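Local coordinates for protein ketosynthase (Streptomyces sp. MSC090213JE08, PDB 6KXD) that probably extends acyl chains on acyl carrier protein by decarboxylative condensation with malonyl-ACP, as a ketosynthase of a highly reducing type II polyketide synthase, at residues V10-F15 against A255-Y260; A84-A89 against A235-L240. One frame throughout, in Å; residues are numbered along the deposited sequence.

How the contacts relate
Contact 1 pairs strand 10-19 with strand 255-264; contact 2 lays helix 77-93 on strand 234-242. Their centres are about 13 Å apart, and they meet because strands 10-19 and 234-242 are antiparallel neighbours in one sheet. Probable backbone hydrogen bonds join them, G14 O to V239 N at 2.7 Å and T13 N to V239 O at 2.9 Å, while L12 CD2 packs on L240 CD1 at 3.5 Å. Along the chain, contact 2 is nested within the loop that contact 1 closes. Helix 172-185, which in ketosynthases of this family probably follows the nucleophilic cysteine, touches side chains of both.

Contact 1: V10-F15 against A255-Y260; sequences VVLTGF and AEVLGY
A water is reached from both strands: V10 N donates to it at 2.8 Å, and E256 OE2 and V257 O both lie within hydrogen-bonding distance as possible acceptors of its protons. It sits at one end of an antiparallel strand pair that, in this thiolase-type fold, ties the N-terminal half of the chain to the C-terminal half. At the middle of the pairing, V11 and E256 form a non-hydrogen-bonded pair, their CA atoms 4.1 Å apart. Backbone bonds lie before and after it. V257 N donates to V10 O over 2.8 Å, bent to 151° at the hydrogen, whereas L12 N reaches A255 O almost straight at 170°.

On the face of V11 and E256, the glutamate runs obliquely past the valine. Its CG stands 3.8 Å from V11 CG1, because E256 chi1 of -168° swings CG opposite its backbone N and the extended chain carries the carboxylate onward. OE1 is held by a salt bridge to R9, which probably favours the ionised form, and OE2 is within hydrogen-bonding distance of the water.

The other face is greasy. L12 and V257 cross at about a right angle, and V10 and V257 both also rest on L181 of helix 172-185, while L404 of strand 398-405 packs against L12 and V257. Further along, L258 and G259 make a classic beta bulge opposite I403. The aromatic ring of F15, stacked on H254, takes L12 CD1 at its edge. On the face of L12 and V257, one methyl meets the isobutyl group of the leucine: V257 CG2 lies 3.8 Å from L12 CG and just as far from L12 CD2.

Contact 2: A84-A89 against A235-L240; sequences AAARMA and AGILVL
A235 opens the strand's approach to the helix with its methyl, CB lying 3.8 Å from A85 CB. The helix axis runs 7.1 Å from the strand axis and at 33° to it, the close packing of helix on sheet that the alanines A85, A86 and A89 permit. G236 follows with no side chain; its backbone is hydrogen-bonded to G196 of strand 191-198.

I237 is the central wedge and spreads its branches over the helix backbone. With chi1 at -59°, CG1 lies beside the isoleucine's own backbone N and opposite its carbonyl carbon, which carries it to 3.6 Å from A85 CB. The same CG1 also nears the backbone, 3.6 Å from A86 N. The other branch, CG2, comes to 3.9 Å from A89 CB, one turn further on. That alanine methyl sits above the strand as well, 3.4 Å from I237 O. An alanine in place of this isoleucine would probably open a gap between strand and helix, since A85 CB and A89 CB would both lose the branch they rest against.

L238 turns to the other side of the sheet, onto V177. V239 returns to the helix, where its CG2 meets the last residue of the segment, 3.4 Å from A89 O and 3.8 Å from A89 CB. L240 packs on V177 and I184.

Strand 234-242 is therefore sandwiched, with helix 77-93 on one face and helix 172-185 on the other, as in the layered thiolase fold. Strands 10-19 and 191-198 flank it within the sheet, and on the side of the helix turned from the strand R87 makes salt bridges to E97 and E155.

Contact 1: V10-F15 against A255-Y260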
ATOM      1  N   VAL A  10       1.895 -20.363  10.135  1.00 54.62           N
ATOM      2  CA  VAL A  10       2.769 -19.190  10.114  1.00 52.30           C
ATOM      3  C   VAL A  10       2.815 -18.580  11.513  1.00 46.48           C
ATOM      4  O   VAL A  10       1.757 -18.329  12.111  1.00 55.20           O
ATOM      5  CB  VAL A  10       2.239 -18.155   9.104  1.00 49.33           C
ATOM      6  CG1 VAL A  10       3.095 -16.890   9.080  1.00 49.10           C
ATOM      7  CG2 VAL A  10       2.071 -18.776   7.727  1.00 52.99           C
ATOM      8  N   VAL A  11       4.018 -18.237  11.966  1.00 52.44           N
ATOM      9  CA  VAL A  11       4.268 -17.837  13.323  1.00 47.89           C
ATOM     10  C   VAL A  11       5.074 -16.542  13.356  1.00 50.37           C
ATOM     11  O   VAL A  11       5.803 -16.222  12.431  1.00 49.31           O
ATOM     12  CB  VAL A  11       4.966 -18.975  14.096  1.00 54.40           C
ATOM     13  CG1 VAL A  11       3.987 -20.117  14.373  1.00 51.96           C
ATOM     14  CG2 VAL A  11       6.206 -19.492  13.373  1.00 50.63           C
ATOM     15  N   LEU A  12       4.885 -15.805  14.453  1.00 49.41           N
ATOM     16  CA  LEU A  12       5.557 -14.575  14.721  1.00 49.70           C
ATOM     17  C   LEU A  12       6.792 -14.877  15.549  1.00 54.42           C
ATOM     18  O   LEU A  12       6.659 -15.142  16.748  1.00 56.77           O
ATOM     19  CB  LEU A  12       4.632 -13.624  15.487  1.00 50.29           C
ATOM     20  CG  LEU A  12       3.411 -13.144  14.697  1.00 53.46           C
ATOM     21  CD1 LEU A  12       2.432 -12.363  15.558  1.00 50.97           C
ATOM     22  CD2 LEU A  12       3.847 -12.293  13.511  1.00 52.04           C
ATOM     23  N   THR A  13       7.961 -14.749  14.922  1.00 49.99           N
ATOM     24  CA  THR A  13       9.229 -15.023  15.571  1.00 58.36           C
ATOM     25  C   THR A  13       9.977 -13.754  15.976  1.00 54.54           C
ATOM     26  O   THR A  13      10.962 -13.847  16.705  1.00 55.56           O
ATOM     27  CB  THR A  13      10.098 -15.892  14.666  1.00 60.49           C
ATOM     28  OG1 THR A  13      10.200 -15.230  13.409  1.00 52.63           O
ATOM     29  CG2 THR A  13       9.500 -17.266  14.476  1.00 65.17           C
ATOM     30  N   GLY A  14       9.559 -12.572  15.508  1.00 46.06           N
ATOM     31  CA  GLY A  14      10.256 -11.348  15.891  1.00 44.47           C
ATOM     32  C   GLY A  14       9.335 -10.146  15.849  1.00 51.29           C
ATOM     33  O   GLY A  14       8.439 -10.087  15.013  1.00 48.81           O
ATOM     34  N   PHE A  15       9.535  -9.231  16.796  1.00 45.00           N
ATOM     35  CA  PHE A  15       8.832  -7.975  16.871  1.00 47.21           C
ATOM     36  C   PHE A  15       9.837  -6.846  16.971  1.00 50.03           C
ATOM     37  O   PHE A  15      10.766  -6.894  17.784  1.00 53.75           O
ATOM     38  CB  PHE A  15       7.943  -7.867  18.115  1.00 47.35           C
ATOM     39  CG  PHE A  15       6.816  -8.863  18.217  1.00 51.16           C
ATOM     40  CD1 PHE A  15       6.134  -9.292  17.093  1.00 51.79           C
ATOM     41  CD2 PHE A  15       6.391  -9.323  19.458  1.00 53.07           C
ATOM     42  CE1 PHE A  15       5.079 -10.183  17.199  1.00 55.49           C
ATOM     43  CE2 PHE A  15       5.321 -10.195  19.565  1.00 57.64           C
ATOM     44  CZ  PHE A  15       4.667 -10.627  18.434  1.00 56.00           C
ATOM     45  N   ALA A 255       3.884 -15.866  18.875  1.00 61.73           N
ATOM     46  CA  ALA A 255       2.495 -16.251  18.660  1.00 59.11           C
ATOM     47  C   ALA A 255       2.339 -16.806  17.236  1.00 56.44           C
ATOM     48  O   ALA A 255       3.286 -16.882  16.469  1.00 52.10           O
ATOM     49  CB  ALA A 255       1.585 -15.070  18.929  1.00 63.86           C
ATOM     50  N   GLU A 256       1.148 -17.314  16.936  1.00 58.10           N
ATOM     51  CA  GLU A 256       0.853 -17.854  15.646  1.00 57.01           C
ATOM     52  C   GLU A 256      -0.071 -16.853  14.939  1.00 50.93           C
ATOM     53  O   GLU A 256      -0.912 -16.210  15.583  1.00 57.34           O
ATOM     54  CB  GLU A 256       0.225 -19.241  15.775  1.00 58.31           C
ATOM     55  CG  GLU A 256       0.169 -19.979  14.456  1.00 63.19           C
ATOM     56  CD  GLU A 256      -0.478 -21.350  14.480  1.00 67.22           C
ATOM     57  OE1 GLU A 256      -0.749 -21.856  15.581  1.00 70.08           O
ATOM     58  OE2 GLU A 256      -0.707 -21.902  13.381  1.00 69.36           O
ATOM     59  N   VAL A 257       0.114 -16.699  13.624  1.00 51.92           N
ATOM     60  CA  VAL A 257      -0.848 -15.982  12.784  1.00 47.65           C
ATOM     61  C   VAL A 257      -1.870 -16.992  12.265  1.00 43.12           C
ATOM     62  O   VAL A 257      -1.527 -17.895  11.490  1.00 50.95           O
ATOM     63  CB  VAL A 257      -0.166 -15.258  11.602  1.00 49.69           C
ATOM     64  CG1 VAL A 257      -1.192 -14.398  10.896  1.00 46.85           C
ATOM     65  CG2 VAL A 257       1.026 -14.414  12.024  1.00 48.32           C
ATOM     66  N   LEU A 258      -3.136 -16.827  12.664  1.00 45.95           N
ATOM     67  CA  LEU A 258      -4.168 -17.790  12.350  1.00 52.26           C
ATOM     68  C   LEU A 258      -4.885 -17.413  11.055  1.00 45.10           C
ATOM     69  O   LEU A 258      -5.222 -18.285  10.248  1.00 48.46           O
ATOM     70  CB  LEU A 258      -5.179 -17.843  13.491  1.00 48.96           C
ATOM     71  CG  LEU A 258      -4.587 -18.182  14.856  1.00 51.79           C
ATOM     72  CD1 LEU A 258      -5.704 -18.379  15.867  1.00 53.55           C
ATOM     73  CD2 LEU A 258      -3.714 -19.404  14.769  1.00 54.41           C
ATOM     74  N   GLY A 259      -5.150 -16.116  10.884  1.00 47.02           N
ATOM     75  CA  GLY A 259      -5.863 -15.666   9.709  1.00 46.23           C
ATOM     76  C   GLY A 259      -6.100 -14.169   9.719  1.00 42.83           C
ATOM     77  O   GLY A 259      -5.845 -13.482  10.693  1.00 45.95           O
ATOM     78  N   TYR A 260      -6.649 -13.693   8.610  1.00 42.03           N
ATOM     79  CA  TYR A 260      -7.145 -12.354   8.544  1.00 38.13           C
ATOM     80  C   TYR A 260      -8.304 -12.289   7.558  1.00 39.12           C
ATOM     81  O   TYR A 260      -8.597 -13.254   6.796  1.00 41.82           O
ATOM     82  CB  TYR A 260      -6.000 -11.385   8.216  1.00 38.96           C
ATOM     83  CG  TYR A 260      -5.589 -11.275   6.771  1.00 40.63           C
ATOM     84  CD1 TYR A 260      -4.936 -12.330   6.148  1.00 43.96           C
ATOM     85  CD2 TYR A 260      -5.745 -10.092   6.052  1.00 39.57           C
ATOM     86  CE1 TYR A 260      -4.487 -12.239   4.845  1.00 42.77           C
ATOM     87  CE2 TYR A 260      -5.276  -9.978   4.749  1.00 40.97           C
ATOM     88  CZ  TYR A 260      -4.659 -11.056   4.143  1.00 36.37           C
ATOM     89  OH  TYR A 260      -4.175 -11.067   2.890  1.00 40.85           O
TER
HETATM   90  O   HOH W   1      -0.686 -20.402  11.110  1.00 57.24           O

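Contact 2: A84-A89 against A235-L240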
ATOM      1  N   ALA A  84      14.530   0.876  11.433  1.00 43.68           N
ATOM      2  CA  ALA A  84      14.875   0.588  12.830  1.00 45.67           C
ATOM      3  C   ALA A  84      14.032  -0.571  13.384  1.00 48.64           C
ATOM      4  O   ALA A  84      14.574  -1.495  13.955  1.00 43.66           O
ATOM      5  CB  ALA A  84      14.777   1.854  13.652  1.00 46.77           C
ATOM      6  N   ALA A  85      12.690  -0.543  13.222  1.00 40.47           N
ATOM      7  CA  ALA A  85      11.872  -1.581  13.702  1.00 44.59           C
ATOM      8  C   ALA A  85      12.203  -2.905  13.007  1.00 41.01           C
ATOM      9  O   ALA A  85      12.092  -3.974  13.629  1.00 45.22           O
ATOM     10  CB  ALA A  85      10.407  -1.229  13.525  1.00 44.98           C
ATOM     11  N   ALA A  86      12.526  -2.856  11.713  1.00 43.18           N
ATOM     12  CA  ALA A  86      12.864  -4.047  10.991  1.00 39.61           C
ATOM     13  C   ALA A  86      14.129  -4.674  11.597  1.00 43.52           C
ATOM     14  O   ALA A  86      14.141  -5.878  11.824  1.00 42.67           O
ATOM     15  CB  ALA A  86      13.077  -3.741   9.539  1.00 42.90           C
ATOM     16  N   ARG A  87      15.153  -3.844  11.807  1.00 44.68           N
ATOM     17  CA  ARG A  87      16.419  -4.279  12.473  1.00 45.34           C
ATOM     18  C   ARG A  87      16.033  -4.974  13.778  1.00 46.08           C
ATOM     19  O   ARG A  87      16.327  -6.121  13.976  1.00 51.02           O
ATOM     20  CB  ARG A  87      17.367  -3.086  12.619  1.00 47.53           C
ATOM     21  CG  ARG A  87      18.585  -3.337  13.501  1.00 56.36           C
ATOM     22  CD  ARG A  87      19.597  -4.218  12.817  1.00 53.64           C
ATOM     23  NE  ARG A  87      20.242  -3.550  11.687  1.00 57.11           N
ATOM     24  CZ  ARG A  87      20.960  -4.206  10.786  1.00 56.80           C
ATOM     25  NH1 ARG A  87      21.165  -5.504  10.941  1.00 54.69           N
ATOM     26  NH2 ARG A  87      21.420  -3.592   9.715  1.00 46.11           N
ATOM     27  N   MET A  88      15.312  -4.259  14.642  1.00 47.93           N
ATOM     28  CA  MET A  88      14.904  -4.791  15.917  1.00 47.89           C
ATOM     29  C   MET A  88      14.178  -6.118  15.756  1.00 49.32           C
ATOM     30  O   MET A  88      14.361  -7.021  16.531  1.00 46.04           O
ATOM     31  CB  MET A  88      13.959  -3.836  16.641  1.00 48.66           C
ATOM     32  CG  MET A  88      14.643  -2.637  17.146  1.00 56.95           C
ATOM     33  SD  MET A  88      13.429  -1.648  18.056  1.00 59.36           S
ATOM     34  CE  MET A  88      13.795  -0.095  17.267  1.00 53.49           C
ATOM     35  N   ALA A  89      13.295  -6.203  14.754  1.00 44.02           N
ATOM     36  CA  ALA A  89      12.478  -7.352  14.614  1.00 43.01           C
ATOM     37  C   ALA A  89      13.348  -8.554  14.232  1.00 41.61           C
ATOM     38  O   ALA A  89      13.098  -9.642  14.728  1.00 47.90           O
ATOM     39  CB  ALA A  89      11.418  -7.117  13.575  1.00 44.70           C
ATOM     40  N   ALA A 235       6.754   2.714  14.129  1.00 46.53           N
ATOM     41  CA  ALA A 235       6.804   1.579  13.244  1.00 40.80           C
ATOM     42  C   ALA A 235       6.668   0.321  14.082  1.00 41.83           C
ATOM     43  O   ALA A 235       7.211   0.204  15.201  1.00 41.83           O
ATOM     44  CB  ALA A 235       8.095   1.613  12.473  1.00 39.76           C
ATOM     45  N   GLY A 236       5.920  -0.635  13.541  1.00 39.03           N
ATOM     46  CA  GLY A 236       5.954  -1.952  14.015  1.00 39.01           C
ATOM     47  C   GLY A 236       6.275  -2.880  12.887  1.00 43.12           C
ATOM     48  O   GLY A 236       5.661  -2.777  11.820  1.00 40.23           O
ATOM     49  N   ILE A 237       7.263  -3.735  13.119  1.00 40.19           N
ATOM     50  CA  ILE A 237       7.630  -4.755  12.165  1.00 43.03           C
ATOM     51  C   ILE A 237       7.552  -6.094  12.855  1.00 42.11           C
ATOM     52  O   ILE A 237       8.131  -6.284  13.951  1.00 44.07           O
ATOM     53  CB  ILE A 237       9.002  -4.491  11.532  1.00 40.98           C
ATOM     54  CG1 ILE A 237       9.039  -3.139  10.816  1.00 44.34           C
ATOM     55  CG2 ILE A 237       9.363  -5.610  10.585  1.00 39.40           C
ATOM     56  CD1 ILE A 237       8.197  -3.096   9.535  1.00 45.04           C
ATOM     57  N   LEU A 238       6.877  -7.022  12.178  1.00 41.10           N
ATOM     58  CA  LEU A 238       6.715  -8.357  12.640  1.00 45.42           C
ATOM     59  C   LEU A 238       7.474  -9.288  11.703  1.00 46.08           C
ATOM     60  O   LEU A 238       7.382  -9.158  10.481  1.00 42.28           O
ATOM     61  CB  LEU A 238       5.233  -8.723  12.663  1.00 42.01           C
ATOM     62  CG  LEU A 238       4.370  -7.921  13.637  1.00 45.69           C
ATOM     63  CD1 LEU A 238       3.920  -6.615  13.000  1.00 46.72           C
ATOM     64  CD2 LEU A 238       3.163  -8.725  14.081  1.00 47.22           C
ATOM     65  N   VAL A 239       8.247 -10.214  12.283  1.00 45.58           N
ATOM     66  CA  VAL A 239       8.793 -11.313  11.504  1.00 44.49           C
ATOM     67  C   VAL A 239       7.780 -12.456  11.509  1.00 47.86           C
ATOM     68  O   VAL A 239       7.470 -13.021  12.591  1.00 52.51           O
ATOM     69  CB  VAL A 239      10.174 -11.773  12.023  1.00 42.79           C
ATOM     70  CG1 VAL A 239      10.742 -12.865  11.127  1.00 47.00           C
ATOM     71  CG2 VAL A 239      11.142 -10.607  12.139  1.00 46.64           C
ATOM     72  N   LEU A 240       7.283 -12.793  10.309  1.00 44.21           N
ATOM     73  CA  LEU A 240       6.459 -13.923  10.070  1.00 42.82           C
ATOM     74  C   LEU A 240       7.330 -15.000   9.429  1.00 43.79           C
ATOM     75  O   LEU A 240       8.149 -14.683   8.566  1.00 45.25           O
ATOM     76  CB  LEU A 240       5.318 -13.596   9.105  1.00 43.38           C
ATOM     77  CG  LEU A 240       4.099 -12.911   9.712  1.00 44.00           C
ATOM     78  CD1 LEU A 240       4.444 -11.510  10.170  1.00 44.44           C
ATOM     79  CD2 LEU A 240       2.966 -12.880   8.696  1.00 47.11           C
TER